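Local coordinates for ABC transporter periplasmic peptide-binding protein (Pseudoalteromonas, PDB 4QFP) that probably binds dipeptides in the periplasm and hands them to an inner-membrane ABC transporter for import, at residues A266-A271 with F509-A514; W295-E300 with Q311-A316; T341-E346 with Q485-A490; E517-G522 with A530-K535. One frame throughout, in Å; residues are numbered along the deposited sequence.

Contacts 1 and 2 reach the same mixed sheet, through the neighbouring strands 500-513 and 291-297, yet their centres lie about 32 Å apart. Along the chain, contacts 2 and 3 come in that order between the two segments of contact 1, and contact 4 follows all of them. Helix 480-497, on which contact 3 sets the loop after strand 332-333, is followed in the chain by strand 500-513. In contact 1 that strand ties late sequence to strand 264-266, near the bound threonine and valine. Contacts 1 and 4 touch, their centres about 14 Å apart, whereas contacts 2 and 4 sit on opposite sides of the chain's centre, about 41 Å between centres.

Contact 1: residues A266-A271 with F509-A514; sequences AHPSSA and FQASSA
P268 and F509 make the main apolar contact: CG of the proline ring lies 4.1 Å from CB of F509. It is this first carbon of F509 that does the touching, since the phenyl ring turns away from 266-271; its chi1 of -73° sets CG opposite the carbonyl carbon and beside the backbone N. The same proline CG comes within 4.5 Å of CB of A511, so P268 spans two alternate residues of the strand. L273 and L276 of helix 273-278 also touch the proline, and L276 reaches A511 as well. Van der Waals contact with the backbone completes the packing, P268 CD lying 3.6 Å from O of F509.

This is the place where strand 264-266 leaves the mixed sheet of the solute-binding fold. It runs antiparallel to strand 500-513, as the backbone bonding between T265 and A511 indicates, and the chain then turns off towards helix 273-278.

Polar contact is made through water. Water 1 accepts from N of H267 at 3.0 Å and donates to O of F509 at 2.7 Å, bridging backbones whose N and O are themselves 4.3 Å apart. The same water lies over one face of the H267 imidazole, whose side chain is about 6 Å from the bound threonine.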
loop_
_atom_site.group_PDB
_atom_site.type_symbol
_atom_site.label_atom_id
_atom_site.label_comp_id
_atom_site.label_asym_id
_atom_site.label_seq_id
_atom_site.Cartn_x
_atom_site.Cartn_y
_atom_site.Cartn_z
ATOM N N ALA A 266 -13.544 -6.101 6.822
ATOM C CA ALA A 266 -12.280 -6.046 6.100
ATOM C C ALA A 266 -11.377 -7.215 6.458
ATOM O O ALA A 266 -11.347 -7.658 7.600
ATOM C CB ALA A 266 -11.576 -4.732 6.396
ATOM N N HIS A 267 -10.648 -7.710 5.466
ATOM C CA HIS A 267 -9.632 -8.730 5.669
ATOM C C HIS A 267 -10.126 -9.904 6.522
ATOM O O HIS A 267 -9.494 -10.255 7.521
ATOM C CB HIS A 267 -8.369 -8.101 6.277
ATOM C CG HIS A 267 -7.718 -7.086 5.394
ATOM N ND1 HIS A 267 -7.046 -7.430 4.243
ATOM C CD2 HIS A 267 -7.645 -5.738 5.483
ATOM C CE1 HIS A 267 -6.576 -6.339 3.664
ATOM N NE2 HIS A 267 -6.928 -5.298 4.393
ATOM N N PRO A 268 -11.252 -10.522 6.118
ATOM C CA PRO A 268 -11.781 -11.705 6.814
ATOM C C PRO A 268 -10.751 -12.818 6.874
ATOM O O PRO A 268 -10.091 -13.104 5.875
ATOM C CB PRO A 268 -12.951 -12.150 5.924
ATOM C CG PRO A 268 -12.696 -11.527 4.597
ATOM C CD PRO A 268 -12.028 -10.212 4.904
ATOM N N SER A 269 -10.612 -13.432 8.043
ATOM C CA SER A 269 -9.705 -14.553 8.198
ATOM C C SER A 269 -9.954 -15.565 7.099
ATOM O O SER A 269 -11.098 -15.816 6.720
ATOM C CB SER A 269 -9.898 -15.220 9.555
ATOM O OG SER A 269 -9.223 -16.462 9.588
ATOM N N SER A 270 -8.879 -16.146 6.586
ATOM C CA SER A 270 -9.002 -17.150 5.543
ATOM C C SER A 270 -9.622 -18.430 6.095
ATOM O O SER A 270 -10.402 -19.096 5.414
ATOM C CB SER A 270 -7.645 -17.422 4.902
ATOM O OG SER A 270 -6.671 -17.724 5.890
ATOM N N ALA A 271 -9.286 -18.756 7.339
ATOM C CA ALA A 271 -9.817 -19.951 7.992
ATOM C C ALA A 271 -11.341 -19.918 8.112
ATOM O O ALA A 271 -11.975 -20.962 8.260
ATOM C CB ALA A 271 -9.175 -20.140 9.371
ATOM N N PHE A 509 -10.048 -10.769 -0.497
ATOM C CA PHE A 509 -11.368 -11.165 -0.025
ATOM C C PHE A 509 -12.017 -10.067 0.796
ATOM O O PHE A 509 -11.349 -9.315 1.499
ATOM C CB PHE A 509 -11.290 -12.415 0.855
ATOM C CG PHE A 509 -11.012 -13.678 0.106
ATOM C CD1 PHE A 509 -11.961 -14.219 -0.744
ATOM C CD2 PHE A 509 -9.808 -14.345 0.277
ATOM C CE1 PHE A 509 -11.708 -15.390 -1.424
ATOM C CE2 PHE A 509 -9.546 -15.512 -0.393
ATOM C CZ PHE A 509 -10.497 -16.039 -1.244
ATOM N N GLN A 510 -13.336 -9.997 0.723
ATOM C CA GLN A 510 -14.081 -9.109 1.591
ATOM C C GLN A 510 -15.441 -9.722 1.826
ATOM O O GLN A 510 -16.029 -10.311 0.912
ATOM C CB GLN A 510 -14.225 -7.735 0.946
ATOM C CG GLN A 510 -15.016 -6.752 1.770
ATOM C CD GLN A 510 -15.029 -5.372 1.156
ATOM O OE1 GLN A 510 -15.882 -5.059 0.334
ATOM N NE2 GLN A 510 -14.084 -4.538 1.556
ATOM N N ALA A 511 -15.941 -9.594 3.048
ATOM C CA ALA A 511 -17.249 -10.127 3.379
ATOM C C ALA A 511 -18.200 -8.981 3.685
ATOM O O ALA A 511 -17.805 -7.964 4.261
ATOM C CB ALA A 511 -17.144 -11.086 4.560
ATOM N N SER A 512 -19.459 -9.135 3.301
ATOM C CA SER A 512 -20.417 -8.061 3.491
ATOM C C SER A 512 -21.826 -8.615 3.550
ATOM O O SER A 512 -22.094 -9.697 3.039
ATOM C CB SER A 512 -20.313 -7.065 2.344
ATOM O OG SER A 512 -20.674 -7.678 1.117
ATOM N N SER A 513 -22.717 -7.878 4.201
ATOM C CA SER A 513 -24.129 -8.225 4.208
ATOM C C SER A 513 -24.659 -8.226 2.774
ATOM O O SER A 513 -24.322 -7.350 1.988
ATOM C CB SER A 513 -24.900 -7.227 5.073
ATOM O OG SER A 513 -26.132 -6.884 4.473
ATOM N N ALA A 514 -25.486 -9.208 2.429
ATOM C CA ALA A 514 -26.046 -9.274 1.080
ATOM C C ALA A 514 -26.879 -8.038 0.715
ATOM O O ALA A 514 -27.231 -7.844 -0.446
ATOM C CB ALA A 514 -26.866 -10.540 0.900
HETATM O O HOH W 1 -10.848 -6.873 2.556
#

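Contact 2: residues W295-E300 with Q311-A316; sequences WAFNTE and QALVHA
L313 meets both aromatic side chains of strand 291-297. Its CB lies 4.1 Å from CH2 of W295, the two side chains crossing at about a right angle, and its CD1 reaches CE1 of F297 at 4.0 Å. The backbone of L313 joins in: its carbonyl O sits 3.9 Å from CZ3 of W295, at the edge of the indole and near the ring plane. This is a contact with ring carbon, while the indole NE1 makes a weak hydrogen bond to S428 OG on another strand of the sheet.

V314 follows with a single methyl. CG1 stands 3.9 Å from CZ of F297, at the ring edge and near its plane; a chi1 of -54° turns this methyl away from the carbonyl carbon and towards the strand. The two rings also support each other, since CE1 of F297 lies 3.8 Å above the W295 plane, offset toward the rim. Helix 389-401 adds L400, which touches both W295 and L313, and M396, which touches W295. W295 and F297, two residues apart and both directed at helix 307-314, show a sheet face covered by a helix, the alpha/beta layering found in lobes of periplasmic binding proteins.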
loop_
_atom_site.group_PDB
_atom_site.type_symbol
_atom_site.label_atom_id
_atom_site.label_comp_id
_atom_site.label_asym_id
_atom_site.label_seq_id
_atom_site.Cartn_x
_atom_site.Cartn_y
_atom_site.Cartn_z
ATOM N N TRP A 295 9.333 -12.887 3.227
ATOM C CA TRP A 295 10.133 -12.925 4.436
ATOM C C TRP A 295 11.411 -12.135 4.157
ATOM O O TRP A 295 12.260 -12.560 3.359
ATOM C CB TRP A 295 10.454 -14.371 4.769
ATOM C CG TRP A 295 11.122 -14.584 6.080
ATOM C CD1 TRP A 295 11.018 -13.808 7.203
ATOM C CD2 TRP A 295 11.985 -15.668 6.415
ATOM N NE1 TRP A 295 11.776 -14.352 8.220
ATOM C CE2 TRP A 295 12.383 -15.491 7.754
ATOM C CE3 TRP A 295 12.469 -16.770 5.707
ATOM C CZ2 TRP A 295 13.233 -16.388 8.402
ATOM C CZ3 TRP A 295 13.320 -17.652 6.348
ATOM C CH2 TRP A 295 13.692 -17.457 7.680
ATOM N N ALA A 296 11.522 -10.961 4.775
ATOM C CA ALA A 296 12.678 -10.093 4.578
ATOM C C ALA A 296 13.654 -10.170 5.747
ATOM O O ALA A 296 13.255 -10.200 6.917
ATOM C CB ALA A 296 12.233 -8.652 4.361
ATOM N N PHE A 297 14.936 -10.197 5.410
ATOM C CA PHE A 297 16.017 -10.204 6.384
ATOM C C PHE A 297 16.587 -8.807 6.528
ATOM O O PHE A 297 16.711 -8.088 5.550
ATOM C CB PHE A 297 17.140 -11.121 5.902
ATOM C CG PHE A 297 16.699 -12.516 5.579
ATOM C CD1 PHE A 297 16.594 -13.471 6.575
ATOM C CD2 PHE A 297 16.414 -12.881 4.269
ATOM C CE1 PHE A 297 16.197 -14.756 6.277
ATOM C CE2 PHE A 297 16.019 -14.161 3.970
ATOM C CZ PHE A 297 15.908 -15.102 4.975
ATOM N N ASN A 298 16.943 -8.432 7.753
ATOM C CA ASN A 298 17.672 -7.203 7.997
ATOM C C ASN A 298 19.107 -7.456 7.556
ATOM O O ASN A 298 19.901 -8.018 8.315
ATOM C CB ASN A 298 17.641 -6.864 9.487
ATOM C CG ASN A 298 18.082 -5.437 9.776
ATOM O OD1 ASN A 298 17.760 -4.879 10.829
ATOM N ND2 ASN A 298 18.800 -4.836 8.839
ATOM N N THR A 299 19.433 -7.070 6.328
ATOM C CA THR A 299 20.719 -7.432 5.739
ATOM C C THR A 299 21.856 -6.588 6.288
ATOM O O THR A 299 22.990 -6.690 5.824
ATOM C CB THR A 299 20.708 -7.320 4.207
ATOM O OG1 THR A 299 20.467 -5.960 3.830
ATOM C CG2 THR A 299 19.627 -8.219 3.612
ATOM N N GLU A 300 21.551 -5.750 7.270
ATOM C CA GLU A 300 22.574 -4.946 7.917
ATOM C C GLU A 300 22.872 -5.484 9.307
ATOM O O GLU A 300 23.614 -4.872 10.074
ATOM C CB GLU A 300 22.133 -3.488 7.986
ATOM C CG GLU A 300 22.309 -2.754 6.665
ATOM C CD GLU A 300 23.776 -2.625 6.269
ATOM O OE1 GLU A 300 24.596 -2.258 7.139
ATOM O OE2 GLU A 300 24.113 -2.895 5.095
ATOM N N GLN A 311 20.588 -17.765 2.297
ATOM C CA GLN A 311 20.323 -18.907 1.426
ATOM C C GLN A 311 20.029 -20.164 2.231
ATOM O O GLN A 311 19.132 -20.931 1.886
ATOM C CB GLN A 311 21.491 -19.134 0.474
ATOM C CG GLN A 311 21.687 -17.986 -0.493
ATOM C CD GLN A 311 22.897 -18.162 -1.371
ATOM O OE1 GLN A 311 22.851 -17.893 -2.571
ATOM N NE2 GLN A 311 23.998 -18.609 -0.778
ATOM N N ALA A 312 20.766 -20.365 3.316
ATOM C CA ALA A 312 20.552 -21.521 4.168
ATOM C C ALA A 312 19.162 -21.518 4.775
ATOM O O ALA A 312 18.491 -22.546 4.782
ATOM C CB ALA A 312 21.602 -21.580 5.264
ATOM N N LEU A 313 18.732 -20.366 5.284
ATOM C CA LEU A 313 17.490 -20.283 6.069
ATOM C C LEU A 313 16.215 -20.459 5.245
ATOM O O LEU A 313 15.220 -20.996 5.736
ATOM C CB LEU A 313 17.417 -18.955 6.831
ATOM C CG LEU A 313 18.430 -18.713 7.960
ATOM C CD1 LEU A 313 18.366 -17.273 8.450
ATOM C CD2 LEU A 313 18.222 -19.669 9.110
ATOM N N VAL A 314 16.227 -19.984 4.004
ATOM C CA VAL A 314 15.063 -20.153 3.138
ATOM C C VAL A 314 14.805 -21.626 2.768
ATOM O O VAL A 314 13.659 -22.020 2.538
ATOM C CB VAL A 314 15.160 -19.280 1.862
ATOM C CG1 VAL A 314 15.389 -17.818 2.234
ATOM C CG2 VAL A 314 16.270 -19.775 0.952
ATOM N N HIS A 315 15.864 -22.435 2.728
ATOM C CA HIS A 315 15.756 -23.853 2.362
ATOM C C HIS A 315 15.091 -24.689 3.441
ATOM O O HIS A 315 14.669 -25.815 3.186
ATOM C CB HIS A 315 17.137 -24.452 2.069
ATOM C CG HIS A 315 17.666 -24.125 0.706
ATOM N ND1 HIS A 315 17.026 -24.508 -0.455
ATOM C CD2 HIS A 315 18.782 -23.464 0.317
ATOM C CE1 HIS A 315 17.718 -24.087 -1.498
ATOM N NE2 HIS A 315 18.786 -23.446 -1.056
ATOM N N ALA A 316 15.013 -24.148 4.651
ATOM C CA ALA A 316 14.489 -24.894 5.798
ATOM C C ALA A 316 12.996 -24.678 6.030
ATOM O O ALA A 316 12.408 -25.291 6.924
ATOM C CB ALA A 316 15.270 -24.533 7.062
#

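Contact 3: residues T341-E346 with Q485-A490; sequences TSWAFE and QYYDAA
A344 packs against Y487 where a type I beta turn, S342 to F345, is laid on helix 480-497. The turn is closed by the bond from F345 N to S342 O, 3.0 Å long, and it presents the A344 methyl to the helix.

The more buried part is apolar. A344 CB lies 3.8 Å from CB of Y487 and 3.9 Å from its CD2, so the methyl touches the root of the tyrosine as well as the ring. Beyond this contact the phenol ring meets F444 with planes at about 5°, and its OH bonds to R483.

W343 packs more loosely, reaching the tyrosine only with CH2, 4.2 Å from CE2 and at the edge of the Y487 ring. E346 and D488 are partly exposed yet close, E346 OE2 lying 3.3 Å from D488 CB. Their carboxylates are stacked with planes 24° apart, and E346 OE1 is 3.6 Å from D488 OD2. E346 gets there by an extended chain, CG anti to N at chi1 174°. Like charges at this spacing should repel, and the salt bridge from K484 to D488 probably offsets part of the cost. Side-chain-to-backbone bonds help to hold the loop in place: the amide of Q491 donates through NE2 to O of A344 and accepts through OE1 from N of E346.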
loop_
_atom_site.group_PDB
_atom_site.type_symbol
_atom_site.label_atom_id
_atom_site.label_comp_id
_atom_site.label_asym_id
_atom_site.label_seq_id
_atom_site.Cartn_x
_atom_site.Cartn_y
_atom_site.Cartn_z
ATOM N N THR A 341 0.089 -12.400 -12.927
ATOM C CA THR A 341 -0.758 -11.508 -13.716
ATOM C C THR A 341 -0.128 -10.131 -13.946
ATOM O O THR A 341 -0.740 -9.241 -14.555
ATOM C CB THR A 341 -2.186 -11.383 -13.143
ATOM O OG1 THR A 341 -2.140 -10.946 -11.778
ATOM C CG2 THR A 341 -2.882 -12.723 -13.205
ATOM N N SER A 342 1.097 -9.970 -13.464
ATOM C CA SER A 342 1.895 -8.794 -13.778
ATOM C C SER A 342 2.548 -8.986 -15.133
ATOM O O SER A 342 3.128 -10.039 -15.401
ATOM C CB SER A 342 2.979 -8.593 -12.721
ATOM O OG SER A 342 3.867 -7.569 -13.119
ATOM N N TRP A 343 2.468 -7.970 -15.986
ATOM C CA TRP A 343 3.064 -8.078 -17.308
ATOM C C TRP A 343 4.580 -8.238 -17.303
ATOM O O TRP A 343 5.162 -8.634 -18.310
ATOM C CB TRP A 343 2.621 -6.943 -18.253
ATOM C CG TRP A 343 2.987 -5.500 -17.902
ATOM C CD1 TRP A 343 2.135 -4.537 -17.438
ATOM C CD2 TRP A 343 4.268 -4.858 -18.044
ATOM N NE1 TRP A 343 2.804 -3.350 -17.270
ATOM C CE2 TRP A 343 4.112 -3.519 -17.628
ATOM C CE3 TRP A 343 5.526 -5.285 -18.472
ATOM C CZ2 TRP A 343 5.165 -2.604 -17.634
ATOM C CZ3 TRP A 343 6.578 -4.373 -18.467
ATOM C CH2 TRP A 343 6.390 -3.052 -18.050
ATOM N N ALA A 344 5.220 -7.949 -16.175
ATOM C CA ALA A 344 6.676 -8.082 -16.094
ATOM C C ALA A 344 7.103 -9.376 -15.404
ATOM O O ALA A 344 8.295 -9.651 -15.257
ATOM C CB ALA A 344 7.282 -6.872 -15.390
ATOM N N PHE A 345 6.123 -10.184 -15.019
ATOM C CA PHE A 345 6.374 -11.424 -14.290
ATOM C C PHE A 345 7.331 -12.364 -15.022
ATOM O O PHE A 345 7.179 -12.607 -16.216
ATOM C CB PHE A 345 5.048 -12.139 -14.020
ATOM C CG PHE A 345 5.198 -13.582 -13.605
ATOM C CD1 PHE A 345 5.616 -13.911 -12.327
ATOM C CD2 PHE A 345 4.888 -14.615 -14.497
ATOM C CE1 PHE A 345 5.735 -15.252 -11.931
ATOM C CE2 PHE A 345 5.006 -15.950 -14.115
ATOM C CZ PHE A 345 5.432 -16.267 -12.824
ATOM N N GLU A 346 8.324 -12.874 -14.301
ATOM C CA GLU A 346 9.173 -13.947 -14.809
ATOM C C GLU A 346 9.508 -14.916 -13.690
ATOM O O GLU A 346 10.146 -14.538 -12.713
ATOM C CB GLU A 346 10.465 -13.407 -15.416
ATOM C CG GLU A 346 11.437 -14.515 -15.816
ATOM C CD GLU A 346 12.738 -13.994 -16.393
ATOM O OE1 GLU A 346 12.951 -14.161 -17.618
ATOM O OE2 GLU A 346 13.554 -13.429 -15.625
ATOM N N GLN A 485 12.619 -6.543 -19.802
ATOM C CA GLN A 485 13.959 -7.105 -19.722
ATOM C C GLN A 485 14.639 -6.660 -18.428
ATOM O O GLN A 485 15.197 -7.476 -17.684
ATOM C CB GLN A 485 14.782 -6.717 -20.951
ATOM C CG GLN A 485 14.340 -7.468 -22.195
ATOM C CD GLN A 485 14.913 -6.890 -23.473
ATOM O OE1 GLN A 485 14.295 -6.979 -24.535
ATOM N NE2 GLN A 485 16.098 -6.298 -23.378
ATOM N N TYR A 486 14.581 -5.364 -18.151
ATOM C CA TYR A 486 15.142 -4.863 -16.905
ATOM C C TYR A 486 14.430 -5.451 -15.689
ATOM O O TYR A 486 15.065 -5.849 -14.721
ATOM C CB TYR A 486 15.125 -3.336 -16.891
ATOM C CG TYR A 486 16.100 -2.764 -17.894
ATOM C CD1 TYR A 486 17.467 -2.884 -17.698
ATOM C CD2 TYR A 486 15.657 -2.135 -19.047
ATOM C CE1 TYR A 486 18.367 -2.380 -18.614
ATOM C CE2 TYR A 486 16.553 -1.629 -19.973
ATOM C CZ TYR A 486 17.906 -1.754 -19.748
ATOM O OH TYR A 486 18.809 -1.247 -20.660
ATOM N N TYR A 487 13.108 -5.533 -15.735
ATOM C CA TYR A 487 12.396 -6.138 -14.612
ATOM C C TYR A 487 12.721 -7.620 -14.416
ATOM O O TYR A 487 12.704 -8.116 -13.293
ATOM C CB TYR A 487 10.902 -5.890 -14.731
ATOM C CG TYR A 487 10.568 -4.431 -14.508
ATOM C CD1 TYR A 487 11.149 -3.715 -13.465
ATOM C CD2 TYR A 487 9.712 -3.764 -15.358
ATOM C CE1 TYR A 487 10.848 -2.370 -13.261
ATOM C CE2 TYR A 487 9.413 -2.430 -15.168
ATOM C CZ TYR A 487 9.986 -1.737 -14.121
ATOM O OH TYR A 487 9.675 -0.404 -13.948
ATOM N N ASP A 488 13.040 -8.322 -15.499
ATOM C CA ASP A 488 13.473 -9.712 -15.387
ATOM C C ASP A 488 14.773 -9.786 -14.595
ATOM O O ASP A 488 14.938 -10.642 -13.733
ATOM C CB ASP A 488 13.703 -10.343 -16.768
ATOM C CG ASP A 488 12.416 -10.549 -17.555
ATOM O OD1 ASP A 488 11.314 -10.446 -16.969
ATOM O OD2 ASP A 488 12.517 -10.818 -18.777
ATOM N N ALA A 489 15.706 -8.893 -14.917
ATOM C CA ALA A 489 17.006 -8.861 -14.256
ATOM C C ALA A 489 16.862 -8.493 -12.790
ATOM O O ALA A 489 17.588 -9.008 -11.943
ATOM C CB ALA A 489 17.944 -7.870 -14.961
ATOM N N ALA A 490 15.942 -7.581 -12.493
ATOM C CA ALA A 490 15.655 -7.213 -11.113
ATOM C C ALA A 490 15.142 -8.431 -10.350
ATOM O O ALA A 490 15.566 -8.705 -9.221
ATOM C CB ALA A 490 14.621 -6.089 -11.068
#

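Contact 4: residues E517-G522 with A530-K535; sequences EGITLG and ANARKK
E517 and R533 form an antiparallel hydrogen-bonded pair, joined by two backbone bonds. E517 N donates to R533 O at 2.9 Å, almost straight at 173°, and R533 N returns a bond to E517 O at 3.0 Å. The same E517 oxygen takes a CA-H...O contact from A532, 3.3 Å from its CA. On one face of the ribbon the side chains of E517 and R533 lie side by side and point the same way, and a long, weak salt bridge joins R533 NE to E517 OE1 at 3.5 Å. The carboxylate oxygen approaches at the edge of the guanidinium, but the two planes are 68° apart. R533 is placed there by a chi1 of 49°, with CG between the backbone N and the carbonyl carbon.

Further out, G518, with positive phi and no side chain, lies close against N531 and A532. Water 2 extends the pairing by donating to O of G518 at 2.6 Å and accepting from N of N531 at 2.8 Å. I519 CG1 packs on A532 CB at 3.9 Å. Behind them, I519 also touches Q510 of strand 500-513, and K534 forms a salt bridge with D263. The result is a small two-stranded antiparallel ribbon, 516-517 with 533-534, by which the C-terminal chain folds back on itself beside the main mixed sheet.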
loop_
_atom_site.group_PDB
_atom_site.type_symbol
_atom_site.label_atom_id
_atom_site.label_comp_id
_atom_site.label_asym_id
_atom_site.label_seq_id
_atom_site.Cartn_x
_atom_site.Cartn_y
_atom_site.Cartn_z
ATOM N N GLU A 517 -24.490 -3.193 -1.870
ATOM C CA GLU A 517 -24.108 -3.247 -3.281
ATOM C C GLU A 517 -23.070 -2.164 -3.546
ATOM O O GLU A 517 -22.889 -1.255 -2.733
ATOM C CB GLU A 517 -25.317 -2.976 -4.194
ATOM C CG GLU A 517 -26.618 -3.619 -3.742
ATOM C CD GLU A 517 -27.806 -3.269 -4.636
ATOM O OE1 GLU A 517 -27.797 -2.187 -5.267
ATOM O OE2 GLU A 517 -28.751 -4.089 -4.700
ATOM N N GLY A 518 -22.402 -2.253 -4.689
ATOM C CA GLY A 518 -21.552 -1.175 -5.158
ATOM C C GLY A 518 -20.140 -1.099 -4.610
ATOM O O GLY A 518 -19.495 -0.060 -4.731
ATOM N N ILE A 519 -19.648 -2.183 -4.017
ATOM C CA ILE A 519 -18.244 -2.247 -3.617
ATOM C C ILE A 519 -17.486 -3.336 -4.373
ATOM O O ILE A 519 -17.307 -4.445 -3.867
ATOM C CB ILE A 519 -18.072 -2.543 -2.125
ATOM C CG1 ILE A 519 -18.925 -1.606 -1.276
ATOM C CG2 ILE A 519 -16.596 -2.428 -1.732
ATOM C CD1 ILE A 519 -18.705 -1.805 0.202
ATOM N N THR A 520 -17.032 -3.029 -5.578
ATOM C CA THR A 520 -16.233 -3.992 -6.324
ATOM C C THR A 520 -14.778 -3.974 -5.841
ATOM O O THR A 520 -14.175 -2.908 -5.669
ATOM C CB THR A 520 -16.308 -3.745 -7.851
ATOM O OG1 THR A 520 -17.681 -3.698 -8.269
ATOM C CG2 THR A 520 -15.596 -4.857 -8.614
ATOM N N LEU A 521 -14.223 -5.157 -5.596
ATOM C CA LEU A 521 -12.816 -5.266 -5.223
ATOM C C LEU A 521 -11.964 -5.170 -6.473
ATOM O O LEU A 521 -12.376 -5.631 -7.536
ATOM C CB LEU A 521 -12.547 -6.596 -4.529
ATOM C CG LEU A 521 -12.810 -6.688 -3.029
ATOM C CD1 LEU A 521 -13.881 -5.701 -2.591
ATOM C CD2 LEU A 521 -13.196 -8.120 -2.683
ATOM N N GLY A 522 -10.782 -4.566 -6.349
ATOM C CA GLY A 522 -9.928 -4.352 -7.501
ATOM C C GLY A 522 -8.645 -5.153 -7.439
ATOM O O GLY A 522 -8.211 -5.547 -6.348
ATOM N N ALA A 530 -17.233 4.782 -2.602
ATOM C CA ALA A 530 -17.869 5.876 -3.333
ATOM C C ALA A 530 -19.215 5.476 -3.936
ATOM O O ALA A 530 -20.125 6.297 -4.022
ATOM C CB ALA A 530 -16.948 6.418 -4.416
ATOM N N ASN A 531 -19.344 4.220 -4.354
ATOM C CA ASN A 531 -20.570 3.780 -5.016
ATOM C C ASN A 531 -21.440 2.875 -4.166
ATOM O O ASN A 531 -22.445 2.340 -4.642
ATOM C CB ASN A 531 -20.242 3.087 -6.335
ATOM C CG ASN A 531 -19.564 4.009 -7.311
ATOM O OD1 ASN A 531 -20.179 4.952 -7.816
ATOM N ND2 ASN A 531 -18.288 3.749 -7.589
ATOM N N ALA A 532 -21.058 2.711 -2.906
ATOM C CA ALA A 532 -21.766 1.804 -2.014
ATOM C C ALA A 532 -23.191 2.267 -1.718
ATOM O O ALA A 532 -23.467 3.463 -1.601
ATOM C CB ALA A 532 -20.992 1.610 -0.719
ATOM N N ARG A 533 -24.089 1.300 -1.598
ATOM C CA ARG A 533 -25.460 1.565 -1.194
ATOM C C ARG A 533 -26.066 0.318 -0.563
ATOM O O ARG A 533 -25.520 -0.779 -0.694
ATOM C CB ARG A 533 -26.300 2.036 -2.383
ATOM C CG ARG A 533 -26.170 1.168 -3.621
ATOM C CD ARG A 533 -27.157 1.592 -4.703
ATOM N NE ARG A 533 -28.507 1.097 -4.438
ATOM C CZ ARG A 533 -29.451 1.790 -3.807
ATOM N NH1 ARG A 533 -29.196 3.018 -3.377
ATOM N NH2 ARG A 533 -30.651 1.254 -3.610
ATOM N N LYS A 534 -27.179 0.500 0.143
ATOM C CA LYS A 534 -27.920 -0.606 0.733
ATOM C C LYS A 534 -29.233 -0.841 -0.011
ATOM O O LYS A 534 -29.758 0.073 -0.651
ATOM C CB LYS A 534 -28.198 -0.340 2.216
ATOM C CG LYS A 534 -27.036 -0.676 3.137
ATOM C CD LYS A 534 -27.482 -0.677 4.586
ATOM C CE LYS A 534 -26.343 -1.037 5.514
ATOM N NZ LYS A 534 -26.753 -0.928 6.946
ATOM N N LYS A 535 -29.744 -2.070 0.082
ATOM C CA LYS A 535 -31.020 -2.473 -0.517
ATOM C C LYS A 535 -30.833 -2.979 -1.943
ATOM O O LYS A 535 -30.143 -3.977 -2.171
ATOM C CB LYS A 535 -32.046 -1.333 -0.465
ATOM C CG LYS A 535 -33.223 -1.485 -1.414
ATOM C CD LYS A 535 -34.255 -2.460 -0.883
ATOM C CE LYS A 535 -35.357 -2.692 -1.901
ATOM N NZ LYS A 535 -36.382 -3.645 -1.386
HETATM O O HOH W 2 -17.818 1.851 -4.399
#